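Local structure of Esterase/lipase (Lactobacillus rhamnosus, 4N5H) at residues His139-Gly144 with Glu296-Phe301; Thr178-Val183 with Pro233-Ile238; Thr39-Glu44 with Leu53-Pro58; Ala98-Gly103 with Ala121-Leu126. The protein probably hydrolyses ester bonds, and may also transfer acyl groups, as an alpha/beta-hydrolase-fold esterase. The protein carries 1 engineered substitution. All coordinates share one frame; numbering follows the deposited sequence.

Contact 1. Residues His139-Gly144 with Glu296-Phe301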
loop_
_atom_site.group_PDB
_atom_site.type_symbol
_atom_site.label_atom_id
_atom_site.label_comp_id
_atom_site.label_asym_id
_atom_site.label_seq_id
_atom_site.Cartn_x
_atom_site.Cartn_y
_atom_site.Cartn_z
ATOM N N HIS A 139 18.399 30.983 10.631
ATOM C CA HIS A 139 17.222 30.870 11.432
ATOM C C HIS A 139 16.956 29.390 11.592
ATOM O O HIS A 139 16.426 28.770 10.657
ATOM C CB HIS A 139 16.088 31.502 10.745
ATOM C CG HIS A 139 16.305 32.959 10.400
ATOM N ND1 HIS A 139 16.529 33.359 9.098
ATOM C CD2 HIS A 139 16.459 34.082 11.167
ATOM C CE1 HIS A 139 16.792 34.658 9.051
ATOM N NE2 HIS A 139 16.697 35.133 10.280
ATOM N N VAL A 140 17.227 28.896 12.817
ATOM C CA VAL A 140 17.226 27.439 13.091
ATOM C C VAL A 140 16.400 27.178 14.336
ATOM O O VAL A 140 16.703 27.635 15.437
ATOM C CB VAL A 140 18.605 26.834 13.235
ATOM C CG1 VAL A 140 18.550 25.309 13.517
ATOM C CG2 VAL A 140 19.423 27.095 11.964
ATOM N N LEU A 141 15.394 26.317 14.183
ATOM C CA LEU A 141 14.623 25.794 15.296
ATOM C C LEU A 141 15.105 24.333 15.576
ATOM O O LEU A 141 15.001 23.500 14.668
ATOM C CB LEU A 141 13.165 25.744 14.974
ATOM C CG LEU A 141 12.200 25.003 15.901
ATOM C CD1 LEU A 141 12.332 25.414 17.332
ATOM C CD2 LEU A 141 10.759 25.098 15.443
ATOM N N LEU A 142 15.625 24.077 16.759
ATOM C CA LEU A 142 16.013 22.744 17.203
ATOM C C LEU A 142 14.886 22.201 18.058
ATOM O O LEU A 142 14.463 22.905 19.029
ATOM C CB LEU A 142 17.258 22.790 17.995
ATOM C CG LEU A 142 17.776 21.436 18.502
ATOM C CD1 LEU A 142 18.177 20.533 17.370
ATOM C CD2 LEU A 142 18.906 21.636 19.486
ATOM N N THR A 143 14.359 21.005 17.741
ATOM C CA THR A 143 13.271 20.432 18.515
ATOM C C THR A 143 13.495 18.981 18.728
ATOM O O THR A 143 14.173 18.368 17.922
ATOM C CB THR A 143 11.926 20.721 17.930
ATOM O OG1 THR A 143 10.925 20.410 18.889
ATOM C CG2 THR A 143 11.714 19.900 16.712
ATOM N N GLY A 144 13.046 18.513 19.865
ATOM C CA GLY A 144 13.065 17.113 20.213
ATOM C C GLY A 144 11.933 16.729 21.107
ATOM O O GLY A 144 11.503 17.522 21.969
ATOM N N GLU A 296 1.937 27.285 17.126
ATOM C CA GLU A 296 2.406 28.208 18.137
ATOM C C GLU A 296 3.927 28.173 18.267
ATOM O O GLU A 296 4.618 29.194 18.397
ATOM C CB GLU A 296 1.717 27.960 19.452
ATOM C CG GLU A 296 2.087 28.984 20.498
ATOM C CD GLU A 296 1.042 29.043 21.648
ATOM O OE1 GLU A 296 -0.161 28.760 21.403
ATOM O OE2 GLU A 296 1.491 29.341 22.793
ATOM N N MET A 297 4.483 26.983 18.204
ATOM C CA MET A 297 5.945 26.792 18.106
ATOM C C MET A 297 6.563 27.508 16.919
ATOM O O MET A 297 7.584 28.235 17.082
ATOM C CB MET A 297 6.269 25.322 18.129
ATOM C CG MET A 297 7.757 25.024 18.007
ATOM S SD MET A 297 8.150 23.267 17.840
ATOM C CE MET A 297 7.580 22.931 16.126
ATOM N N LEU A 298 5.993 27.325 15.741
ATOM C CA LEU A 298 6.563 27.908 14.511
ATOM C C LEU A 298 6.422 29.440 14.586
ATOM O O LEU A 298 7.364 30.169 14.156
ATOM C CB LEU A 298 5.916 27.367 13.250
ATOM C CG LEU A 298 6.261 25.872 13.052
ATOM C CD1 LEU A 298 5.375 25.390 11.894
ATOM C CD2 LEU A 298 7.738 25.617 12.761
ATOM N N ARG A 299 5.320 29.895 15.168
ATOM C CA ARG A 299 5.170 31.375 15.310
ATOM C C ARG A 299 6.143 31.980 16.328
ATOM O O ARG A 299 6.611 33.126 16.107
ATOM C CB ARG A 299 3.756 31.778 15.639
ATOM C CG ARG A 299 2.744 31.524 14.539
ATOM C CD ARG A 299 3.097 32.086 13.164
ATOM N NE ARG A 299 3.974 31.284 12.237
ATOM C CZ ARG A 299 3.542 30.307 11.457
ATOM N NH1 ARG A 299 2.228 29.956 11.535
ATOM N NH2 ARG A 299 4.343 29.659 10.609
ATOM N N THR A 300 6.474 31.271 17.406
ATOM C CA THR A 300 7.446 31.723 18.351
ATOM C C THR A 300 8.784 31.822 17.631
ATOM O O THR A 300 9.552 32.832 17.795
ATOM C CB THR A 300 7.502 30.761 19.522
ATOM O OG1 THR A 300 6.213 30.718 20.125
ATOM C CG2 THR A 300 8.566 31.151 20.579
ATOM N N PHE A 301 9.102 30.773 16.871
ATOM C CA PHE A 301 10.350 30.722 16.079
ATOM C C PHE A 301 10.422 31.915 15.135
ATOM O O PHE A 301 11.436 32.579 15.030
ATOM C CB PHE A 301 10.378 29.372 15.310
ATOM C CG PHE A 301 11.466 29.203 14.300
ATOM C CD1 PHE A 301 12.744 29.663 14.525
ATOM C CD2 PHE A 301 11.238 28.425 13.163
ATOM C CE1 PHE A 301 13.736 29.399 13.609
ATOM C CE2 PHE A 301 12.257 28.148 12.226
ATOM C CZ PHE A 301 13.501 28.685 12.444
#

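Contact 2. Residues Thr178-Val183 with Pro233-Ile238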
loop_
_atom_site.group_PDB
_atom_site.type_symbol
_atom_site.label_atom_id
_atom_site.label_comp_id
_atom_site.label_asym_id
_atom_site.label_seq_id
_atom_site.Cartn_x
_atom_site.Cartn_y
_atom_site.Cartn_z
ATOM N N THR A 178 18.117 29.402 16.986
ATOM C CA THR A 178 17.241 30.517 17.253
ATOM C C THR A 178 16.280 30.250 18.433
ATOM O O THR A 178 16.009 31.129 19.266
ATOM C CB THR A 178 16.449 30.858 15.967
ATOM O OG1 THR A 178 17.376 31.050 14.917
ATOM C CG2 THR A 178 15.599 32.107 16.132
ATOM N N LEU A 179 15.813 29.012 18.529
ATOM C CA LEU A 179 14.891 28.588 19.534
ATOM C C LEU A 179 15.122 27.081 19.724
ATOM O O LEU A 179 15.378 26.402 18.724
ATOM C CB LEU A 179 13.463 28.786 19.032
ATOM C CG LEU A 179 12.323 28.293 19.942
ATOM C CD1 LEU A 179 12.295 28.886 21.375
ATOM C CD2 LEU A 179 10.947 28.593 19.270
ATOM N N VAL A 180 14.982 26.603 20.924
ATOM C CA VAL A 180 15.034 25.194 21.236
ATOM C C VAL A 180 13.697 24.826 21.879
ATOM O O VAL A 180 13.341 25.242 22.986
ATOM C CB VAL A 180 16.162 24.845 22.147
ATOM C CG1 VAL A 180 16.212 23.380 22.386
ATOM C CG2 VAL A 180 17.498 25.280 21.597
ATOM N N ALA A 181 12.933 23.993 21.146
ATOM C CA ALA A 181 11.589 23.581 21.574
ATOM C C ALA A 181 11.585 22.114 22.026
ATOM O O ALA A 181 11.972 21.220 21.263
ATOM C CB ALA A 181 10.580 23.748 20.508
ATOM N N LEU A 182 11.229 21.920 23.274
ATOM C CA LEU A 182 11.258 20.575 23.879
ATOM C C LEU A 182 9.847 20.108 24.070
ATOM O O LEU A 182 9.058 20.772 24.742
ATOM C CB LEU A 182 12.001 20.600 25.184
ATOM C CG LEU A 182 13.398 21.232 25.167
ATOM C CD1 LEU A 182 13.972 21.293 26.574
ATOM C CD2 LEU A 182 14.340 20.587 24.203
ATOM N N VAL A 183 9.518 18.950 23.551
ATOM C CA VAL A 183 8.175 18.413 23.671
ATOM C C VAL A 183 8.223 17.225 24.662
ATOM O O VAL A 183 8.801 16.207 24.356
ATOM C CB VAL A 183 7.592 17.917 22.296
ATOM C CG1 VAL A 183 6.216 17.274 22.419
ATOM C CG2 VAL A 183 7.507 19.076 21.328
ATOM N N PRO A 233 20.316 29.932 23.894
ATOM C CA PRO A 233 19.165 30.423 23.214
ATOM C C PRO A 233 17.916 30.360 24.095
ATOM O O PRO A 233 17.863 29.615 25.104
ATOM C CB PRO A 233 19.027 29.426 22.008
ATOM C CG PRO A 233 19.804 28.270 22.377
ATOM C CD PRO A 233 20.775 28.619 23.438
ATOM N N PRO A 234 16.848 30.968 23.598
ATOM C CA PRO A 234 15.556 30.778 24.243
ATOM C C PRO A 234 14.994 29.350 23.986
ATOM O O PRO A 234 15.366 28.732 22.988
ATOM C CB PRO A 234 14.644 31.780 23.588
ATOM C CG PRO A 234 15.480 32.445 22.584
ATOM C CD PRO A 234 16.769 31.782 22.409
ATOM N N PHE A 235 14.264 28.874 24.985
ATOM C CA PHE A 235 13.620 27.564 25.000
ATOM C C PHE A 235 12.127 27.725 24.938
ATOM O O PHE A 235 11.529 28.771 25.316
ATOM C CB PHE A 235 13.950 26.756 26.202
ATOM C CG PHE A 235 15.359 26.154 26.157
ATOM C CD1 PHE A 235 16.489 26.940 26.295
ATOM C CD2 PHE A 235 15.559 24.780 25.959
ATOM C CE1 PHE A 235 17.769 26.375 26.241
ATOM C CE2 PHE A 235 16.816 24.261 25.955
ATOM C CZ PHE A 235 17.928 25.027 26.044
ATOM N N MET A 236 11.462 26.667 24.437
ATOM C CA MET A 236 9.981 26.589 24.531
ATOM C C MET A 236 9.620 25.205 25.033
ATOM O O MET A 236 10.100 24.172 24.445
ATOM C CB MET A 236 9.341 26.847 23.193
ATOM C CG MET A 236 7.833 26.794 23.210
ATOM S SD MET A 236 7.129 27.088 21.593
ATOM C CE MET A 236 5.368 26.964 21.989
ATOM N N LEU A 237 8.868 25.126 26.105
ATOM C CA LEU A 237 8.558 23.871 26.727
ATOM C C LEU A 237 7.092 23.565 26.450
ATOM O O LEU A 237 6.220 24.350 26.812
ATOM C CB LEU A 237 8.799 23.886 28.232
ATOM C CG LEU A 237 8.386 22.681 29.014
ATOM C CD1 LEU A 237 9.165 21.451 28.500
ATOM C CD2 LEU A 237 8.657 22.920 30.518
ATOM N N ILE A 238 6.885 22.431 25.789
ATOM C CA ILE A 238 5.585 21.927 25.327
ATOM C C ILE A 238 5.251 20.649 26.007
ATOM O O ILE A 238 6.073 19.739 26.100
ATOM C CB ILE A 238 5.637 21.742 23.808
ATOM C CG1 ILE A 238 5.864 23.068 23.110
ATOM C CG2 ILE A 238 4.409 21.027 23.274
ATOM C CD1 ILE A 238 6.315 22.954 21.654
#

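Contact 3. Residues Thr39-Glu44 with Leu53-Pro58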
loop_
_atom_site.group_PDB
_atom_site.type_symbol
_atom_site.label_atom_id
_atom_site.label_comp_id
_atom_site.label_asym_id
_atom_site.label_seq_id
_atom_site.Cartn_x
_atom_site.Cartn_y
_atom_site.Cartn_z
ATOM N N THR A 39 15.454 11.193 1.114
ATOM C CA THR A 39 15.660 10.248 2.199
ATOM C C THR A 39 17.047 9.621 2.220
ATOM O O THR A 39 17.711 9.509 1.161
ATOM C CB THR A 39 14.596 9.126 2.170
ATOM O OG1 THR A 39 14.600 8.472 0.911
ATOM C CG2 THR A 39 13.235 9.688 2.447
ATOM N N GLU A 40 17.398 9.106 3.408
ATOM C CA GLU A 40 18.531 8.184 3.523
ATOM C C GLU A 40 19.881 8.767 3.099
ATOM O O GLU A 40 20.740 8.150 2.477
ATOM C CB GLU A 40 18.185 6.876 2.716
ATOM C CG GLU A 40 19.058 5.685 3.182
ATOM C CD GLU A 40 18.898 4.493 2.232
ATOM O OE1 GLU A 40 18.558 4.646 1.010
ATOM O OE2 GLU A 40 19.265 3.349 2.654
ATOM N N TYR A 41 20.130 10.021 3.460
ATOM C CA TYR A 41 21.427 10.531 3.264
ATOM C C TYR A 41 22.373 10.057 4.375
ATOM O O TYR A 41 22.102 10.267 5.580
ATOM C CB TYR A 41 21.389 12.037 3.387
ATOM C CG TYR A 41 20.780 12.884 2.320
ATOM C CD1 TYR A 41 19.459 13.394 2.430
ATOM C CD2 TYR A 41 21.502 13.234 1.208
ATOM C CE1 TYR A 41 18.939 14.247 1.493
ATOM C CE2 TYR A 41 20.965 14.085 0.261
ATOM C CZ TYR A 41 19.713 14.616 0.455
ATOM O OH TYR A 41 19.258 15.541 -0.504
ATOM N N ARG A 42 23.531 9.498 3.986
ATOM C CA ARG A 42 24.514 9.229 5.015
ATOM C C ARG A 42 25.106 10.552 5.461
ATOM O O ARG A 42 25.536 11.360 4.649
ATOM C CB ARG A 42 25.650 8.382 4.409
ATOM C CG ARG A 42 25.323 6.942 4.150
ATOM C CD ARG A 42 26.491 6.275 3.444
ATOM N NE ARG A 42 26.164 4.900 3.212
ATOM C CZ ARG A 42 27.049 3.999 2.772
ATOM N NH1 ARG A 42 28.319 4.334 2.640
ATOM N NH2 ARG A 42 26.646 2.723 2.636
ATOM N N TYR A 43 25.263 10.739 6.761
ATOM C CA TYR A 43 25.915 11.950 7.222
ATOM C C TYR A 43 27.411 11.784 7.671
ATOM O O TYR A 43 28.031 12.768 8.064
ATOM C CB TYR A 43 25.087 12.696 8.321
ATOM C CG TYR A 43 24.672 11.938 9.527
ATOM C CD1 TYR A 43 25.626 11.567 10.457
ATOM C CD2 TYR A 43 23.332 11.534 9.764
ATOM C CE1 TYR A 43 25.269 10.964 11.616
ATOM C CE2 TYR A 43 22.993 10.880 10.922
ATOM C CZ TYR A 43 23.938 10.589 11.834
ATOM O OH TYR A 43 23.572 9.869 13.009
ATOM N N GLU A 44 27.881 10.562 7.562
ATOM C CA GLU A 44 29.284 10.301 7.651
ATOM C C GLU A 44 29.678 9.125 6.775
ATOM O O GLU A 44 28.839 8.477 6.192
ATOM C CB GLU A 44 29.682 10.239 9.120
ATOM C CG GLU A 44 29.081 9.165 9.834
ATOM C CD GLU A 44 29.313 9.273 11.405
ATOM O OE1 GLU A 44 30.243 8.569 11.868
ATOM O OE2 GLU A 44 28.687 9.998 12.186
ATOM N N LEU A 53 19.983 10.490 7.547
ATOM C CA LEU A 53 18.971 11.582 7.813
ATOM C C LEU A 53 18.015 11.709 6.639
ATOM O O LEU A 53 18.329 11.286 5.508
ATOM C CB LEU A 53 19.619 12.916 8.255
ATOM C CG LEU A 53 20.612 13.503 7.273
ATOM C CD1 LEU A 53 19.910 14.292 6.149
ATOM C CD2 LEU A 53 21.511 14.513 7.927
ATOM N N ASN A 54 16.859 12.367 6.933
ATOM C CA ASN A 54 15.896 12.738 5.931
ATOM C C ASN A 54 15.789 14.257 5.933
ATOM O O ASN A 54 15.913 14.912 7.004
ATOM C CB ASN A 54 14.471 12.214 6.215
ATOM C CG ASN A 54 14.366 10.687 6.146
ATOM O OD1 ASN A 54 15.100 10.000 5.511
ATOM N ND2 ASN A 54 13.417 10.197 6.864
ATOM N N LEU A 55 15.464 14.760 4.753
ATOM C CA LEU A 55 15.128 16.185 4.534
ATOM C C LEU A 55 13.719 16.296 3.980
ATOM O O LEU A 55 13.287 15.567 3.074
ATOM C CB LEU A 55 16.092 16.866 3.580
ATOM C CG LEU A 55 17.600 16.678 3.913
ATOM C CD1 LEU A 55 18.478 17.337 2.900
ATOM C CD2 LEU A 55 17.914 17.207 5.307
ATOM N N TYR A 56 13.006 17.335 4.448
ATOM C CA TYR A 56 11.600 17.520 4.082
ATOM C C TYR A 56 11.412 19.011 3.695
ATOM O O TYR A 56 12.005 19.933 4.299
ATOM C CB TYR A 56 10.642 17.247 5.249
ATOM C CG TYR A 56 10.861 15.944 5.977
ATOM C CD1 TYR A 56 11.847 15.786 6.922
ATOM C CD2 TYR A 56 9.975 14.884 5.761
ATOM C CE1 TYR A 56 12.020 14.590 7.610
ATOM C CE2 TYR A 56 10.108 13.694 6.483
ATOM C CZ TYR A 56 11.176 13.547 7.388
ATOM O OH TYR A 56 11.282 12.385 8.128
ATOM N N TYR A 57 10.537 19.235 2.720
ATOM C CA TYR A 57 10.277 20.565 2.199
ATOM C C TYR A 57 8.816 20.691 1.705
ATOM O O TYR A 57 8.175 19.763 1.321
ATOM C CB TYR A 57 11.091 20.730 0.878
ATOM C CG TYR A 57 12.573 20.364 0.966
ATOM C CD1 TYR A 57 12.978 19.090 0.699
ATOM C CD2 TYR A 57 13.539 21.284 1.266
ATOM C CE1 TYR A 57 14.273 18.712 0.741
ATOM C CE2 TYR A 57 14.873 20.942 1.295
ATOM C CZ TYR A 57 15.245 19.608 1.014
ATOM O OH TYR A 57 16.579 19.272 1.014
ATOM N N PRO A 58 8.356 21.936 1.714
ATOM C CA PRO A 58 7.030 22.123 1.029
ATOM C C PRO A 58 7.162 21.759 -0.423
ATOM O O PRO A 58 8.246 21.958 -0.981
ATOM C CB PRO A 58 6.817 23.658 1.206
ATOM C CG PRO A 58 8.139 24.226 1.499
ATOM C CD PRO A 58 8.984 23.188 2.140
#

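Contact 4. Residues Ala98-Gly103 with Ala121-Leu126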
loop_
_atom_site.group_PDB
_atom_site.type_symbol
_atom_site.label_atom_id
_atom_site.label_comp_id
_atom_site.label_asym_id
_atom_site.label_seq_id
_atom_site.Cartn_x
_atom_site.Cartn_y
_atom_site.Cartn_z
ATOM N N ALA A 98 12.230 24.194 5.864
ATOM C CA ALA A 98 13.154 23.156 5.443
ATOM C C ALA A 98 13.470 22.376 6.720
ATOM O O ALA A 98 13.927 22.901 7.726
ATOM C CB ALA A 98 14.409 23.735 4.860
ATOM N N VAL A 99 13.190 21.080 6.704
ATOM C CA VAL A 99 13.283 20.270 7.926
ATOM C C VAL A 99 14.261 19.121 7.725
ATOM O O VAL A 99 14.250 18.371 6.711
ATOM C CB VAL A 99 11.877 19.708 8.305
ATOM C CG1 VAL A 99 11.867 18.905 9.560
ATOM C CG2 VAL A 99 10.825 20.851 8.325
ATOM N N MET A 100 15.082 18.905 8.731
ATOM C CA MET A 100 15.982 17.780 8.758
ATOM C C MET A 100 15.676 16.961 9.987
ATOM O O MET A 100 15.480 17.493 11.099
ATOM C CB MET A 100 17.480 18.292 8.758
ATOM C CG MET A 100 18.442 17.125 8.819
ATOM S SD MET A 100 18.934 16.416 10.402
ATOM C CE MET A 100 20.229 17.519 10.825
ATOM N N GLY A 101 15.625 15.652 9.809
ATOM C CA GLY A 101 15.532 14.725 10.946
ATOM C C GLY A 101 16.527 13.581 10.788
ATOM O O GLY A 101 16.602 12.993 9.742
ATOM N N MET A 102 17.276 13.279 11.855
ATOM C CA MET A 102 18.359 12.333 11.798
ATOM C C MET A 102 18.059 11.075 12.578
ATOM O O MET A 102 17.324 11.094 13.541
ATOM C CB MET A 102 19.683 12.960 12.254
ATOM C CG MET A 102 19.903 13.023 13.737
ATOM S SD MET A 102 18.682 13.995 14.682
ATOM C CE MET A 102 19.002 15.673 14.132
ATOM N N GLY A 103 18.683 9.996 12.124
ATOM C CA GLY A 103 18.921 8.826 12.953
ATOM C C GLY A 103 20.118 9.028 13.836
ATOM O O GLY A 103 20.939 9.888 13.576
ATOM N N ALA A 121 27.211 15.218 14.135
ATOM C CA ALA A 121 27.616 14.934 12.758
ATOM C C ALA A 121 26.540 15.241 11.734
ATOM O O ALA A 121 26.828 15.797 10.647
ATOM C CB ALA A 121 27.980 13.447 12.602
ATOM N N SER A 122 25.259 14.991 12.109
ATOM C CA SER A 122 24.133 15.378 11.233
ATOM C C SER A 122 24.035 16.879 11.137
ATOM O O SER A 122 23.786 17.406 10.038
ATOM C CB SER A 122 22.799 14.792 11.693
ATOM O OG SER A 122 22.250 15.396 12.839
ATOM N N LEU A 123 24.313 17.605 12.210
ATOM C CA LEU A 123 24.269 19.097 12.141
ATOM C C LEU A 123 25.417 19.613 11.262
ATOM O O LEU A 123 25.249 20.508 10.469
ATOM C CB LEU A 123 24.438 19.726 13.541
ATOM C CG LEU A 123 23.431 19.319 14.622
ATOM C CD1 LEU A 123 23.777 19.970 15.957
ATOM C CD2 LEU A 123 22.091 19.704 14.267
ATOM N N ARG A 124 26.632 19.052 11.439
ATOM C CA ARG A 124 27.754 19.381 10.627
ATOM C C ARG A 124 27.512 19.101 9.152
ATOM O O ARG A 124 27.809 19.921 8.309
ATOM C CB ARG A 124 29.034 18.673 11.082
ATOM C CG ARG A 124 30.289 19.328 10.523
ATOM C CD ARG A 124 31.604 18.859 11.265
ATOM N NE ARG A 124 31.343 18.654 12.702
ATOM C CZ ARG A 124 31.287 19.616 13.619
ATOM N NH1 ARG A 124 31.643 20.862 13.300
ATOM N NH2 ARG A 124 30.917 19.310 14.865
ATOM N N TRP A 125 26.953 17.937 8.825
ATOM C CA TRP A 125 26.539 17.664 7.474
ATOM C C TRP A 125 25.630 18.756 6.936
ATOM O O TRP A 125 25.824 19.288 5.836
ATOM C CB TRP A 125 25.833 16.310 7.426
ATOM C CG TRP A 125 25.557 15.842 6.019
ATOM C CD1 TRP A 125 26.330 15.028 5.243
ATOM C CD2 TRP A 125 24.417 16.155 5.240
ATOM N NE1 TRP A 125 25.755 14.822 4.034
ATOM C CE2 TRP A 125 24.537 15.447 4.015
ATOM C CE3 TRP A 125 23.257 16.907 5.478
ATOM C CZ2 TRP A 125 23.601 15.567 2.996
ATOM C CZ3 TRP A 125 22.321 16.969 4.468
ATOM C CH2 TRP A 125 22.518 16.354 3.246
ATOM N N LEU A 126 24.625 19.101 7.713
ATOM C CA LEU A 126 23.684 20.129 7.247
ATOM C C LEU A 126 24.400 21.485 7.050
ATOM O O LEU A 126 24.048 22.261 6.135
ATOM C CB LEU A 126 22.512 20.254 8.238
ATOM C CG LEU A 126 21.268 20.992 7.697
ATOM C CD1 LEU A 126 20.560 20.215 6.613
ATOM C CD2 LEU A 126 20.277 21.202 8.872
#

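Contact 1. Residues His139-Gly144 with Glu296-Phe301
Leu141 sits squarely on the ring of Phe301: its CB lies 3.6 Å from the ring centroid and only 5° off the ring normal, a CH-pi contact over the face. The edge of the ring is turned to the backbone of His139, with Phe301 CZ 3.4 Å from His139 O, and CE1 comes obliquely to Val140 C. With CG anti to the backbone N (chi1 172°), Phe301 sends its ring away from the helix and onto the strand. Farther along Leu141, CD2 packs 3.9 Å from Met297 CE and 4.1 Å from Leu298 CD2; the bend at chi3 of Met297 keeps CE, like CG and SD, alongside Leu141 CD2. Thr143 OG1 reaches only a loose 4.1 Å to Met297 SD, its hydrogen bond going instead to Ala181 O on the neighbouring strand. Helix 288-311, near the C-terminus, covers part of one face of the alpha/beta-hydrolase sheet, and strand 140-145 runs into Gly144 of what looks like the GxSxG nucleophile elbow. His139 is held at both ring nitrogens, ND1 by Asp136 and NE2 by Asp309 of that helix. Within the helix, Glu296 O takes Thr300 N and Thr300 OG1 from opposite faces of its plane.

Contact 2. Residues Thr178-Val183 with Pro233-Ile238
Val180 and Phe235 run alongside each other on one face of the sheet, with Val180 CB above the Phe235 ring, displaced from the ring centre (4.1 Å to the centroid). Val180 CG1 comes to 3.7 Å from Phe235 CE2, while Leu182 CD1 meets the ring at its edge, 3.9 Å from CD2. Phe235 CG is anti to the carbonyl carbon (chi1 -76°), which swings the ring back under the valine. Helix 147-158 covers this face, Ala156 touching both Val180 and Phe235. On the other face, toward helix 288-311, Ile238 CD1 rests 4.1 Å from Val183 CG2, and Leu179 CD1 reaches across to Met236 CB at 4.0 Å. Between these two layers run the parallel strands 179-183 and 235-240 of the alpha/beta-hydrolase sheet. Four backbone bonds join them: Val180 N to Pro234 O, Met236 N to Val180 O, Leu182 N to Met236 O and Ile238 N to Leu182 O. The third is nearly straight at the acceptor, with Leu182 N 2.8 Å from Met236 O. Val180 O also receives the CA-H of Phe235, CA to O 3.1 Å. At the N-terminal end of the two strands, Thr178 OG1 bonds to Val140 N, and Pro234 CD lies 3.3 Å from Thr178 O. The side chains that meet across the two strands are thus apolar, and the hydrogen bonds between them are all backbone to backbone, as befits the interior of a helix-covered sheet.

Contact 3. Residues Thr39-Glu44 with Leu53-Pro58
Tyr41 and Leu53 form a hydrogen-bonded antiparallel pair in the hairpin of strands 35-42 and 52-58, Tyr41 N giving to Leu53 O at 3.0 Å and Leu53 N to Tyr41 O at 2.9 Å. Leu53 is matched by two residues, Glu40 and Tyr41, making a G1 beta bulge, and Glu40 takes the left-handed backbone conformation that goes with it. The extra residue leaves Glu40 N pointing to the side chain of Asn54, whose OD1 accepts it at 3.2 Å, nearly in line with the amide C=O. That OD1 also accepts from Arg82 NH1; the ND2 end gives to Asn83 OD1 and, weakly, to Tyr56 OH, so both ends of the amide are held. Glu40 turns its carboxylate outward, where OE1 makes a salt bridge to Arg25 and a hydrogen bond to His284, both of the second subunit. Thr39 N and O likewise bond to Glu286 and Trp287 of that subunit, and its Trp287 stacks on the Tyr41 ring. Tyr41 OH bonds to Glu38 and Arg133, and Tyr43 OH to Gly103 O. Leu53, its CG between backbone N and carbonyl carbon (chi1 58°), splits its methyls between two tyrosines: CD1 lies 3.9 Å from Tyr41 CD1 and CD2 lies 3.9 Å from Tyr43 CD2. Leu55 crosses the Tyr41 side chain at about a right angle, its CD1 3.4 Å from Tyr41 CE1.

Contact 4. Residues Ala98-Gly103 with Ala121-Leu126
Met100 and Met102 meet Ser122 with no ring between them: the only aromatic ring in the two segments, Trp125, stands back from strand 98-102, meeting the rings of Tyr41, Phe129 and His275 of the second subunit. The touching is done by bent thioether chains. Met100 leaves the strand with CG anti to the backbone N and then folds at chi2 (-86°) and chi3, bringing CE to 3.6 Å from Ser122 OG. Met102 has CG between the backbone N and the carbonyl carbon (chi1 82°) and bends at chi2 and chi3, which puts CG and CE each 3.5 Å from Ser122 OG. Leu126, one helical turn on, lays CD2 against Met100 CB at 4.0 Å, and Leu123 CD2 just reaches Met100 CE at 4.5 Å. The 121-126 part of helix 112-129 runs at 147° to strand 98-102, packed on the sheet of the alpha/beta-hydrolase fold; Ile70 of the adjoining strand 66-72 fills in beside both methionines and both leucines. Ser122 OG is bonded to Ile119 O in the preceding turn. No hydrogen bond crosses the contact, which rests on van der Waals packing, of methionine carbons round a hydroxyl already bonded within its helix and of Leu126 on Met100.

All four contacts draw on one sheet and form two touching pairs. Neighbouring strands join contacts 1 and 2 (centres 7 Å apart), with a probable bond from Thr178 N to Val140 O at 2.7 Å, and contacts 3 and 4, also 7 Å apart, through Tyr56 N to Val99 O at 2.8 Å. The pairs do not touch: nearest atoms of contacts 1 and 4 are about 5 Å apart, centres of contacts 2 and 3 about 23 Å. Helices 288-311 and 112-129 cover opposite faces. Ser146 and Asp243 of the probable triad follow strands 140-145 and 235-240, of contacts 1 and 2; His278 comes later. Contact 3 faces the second subunit; a calcium ion lies about 7 Å from the His139 side chain.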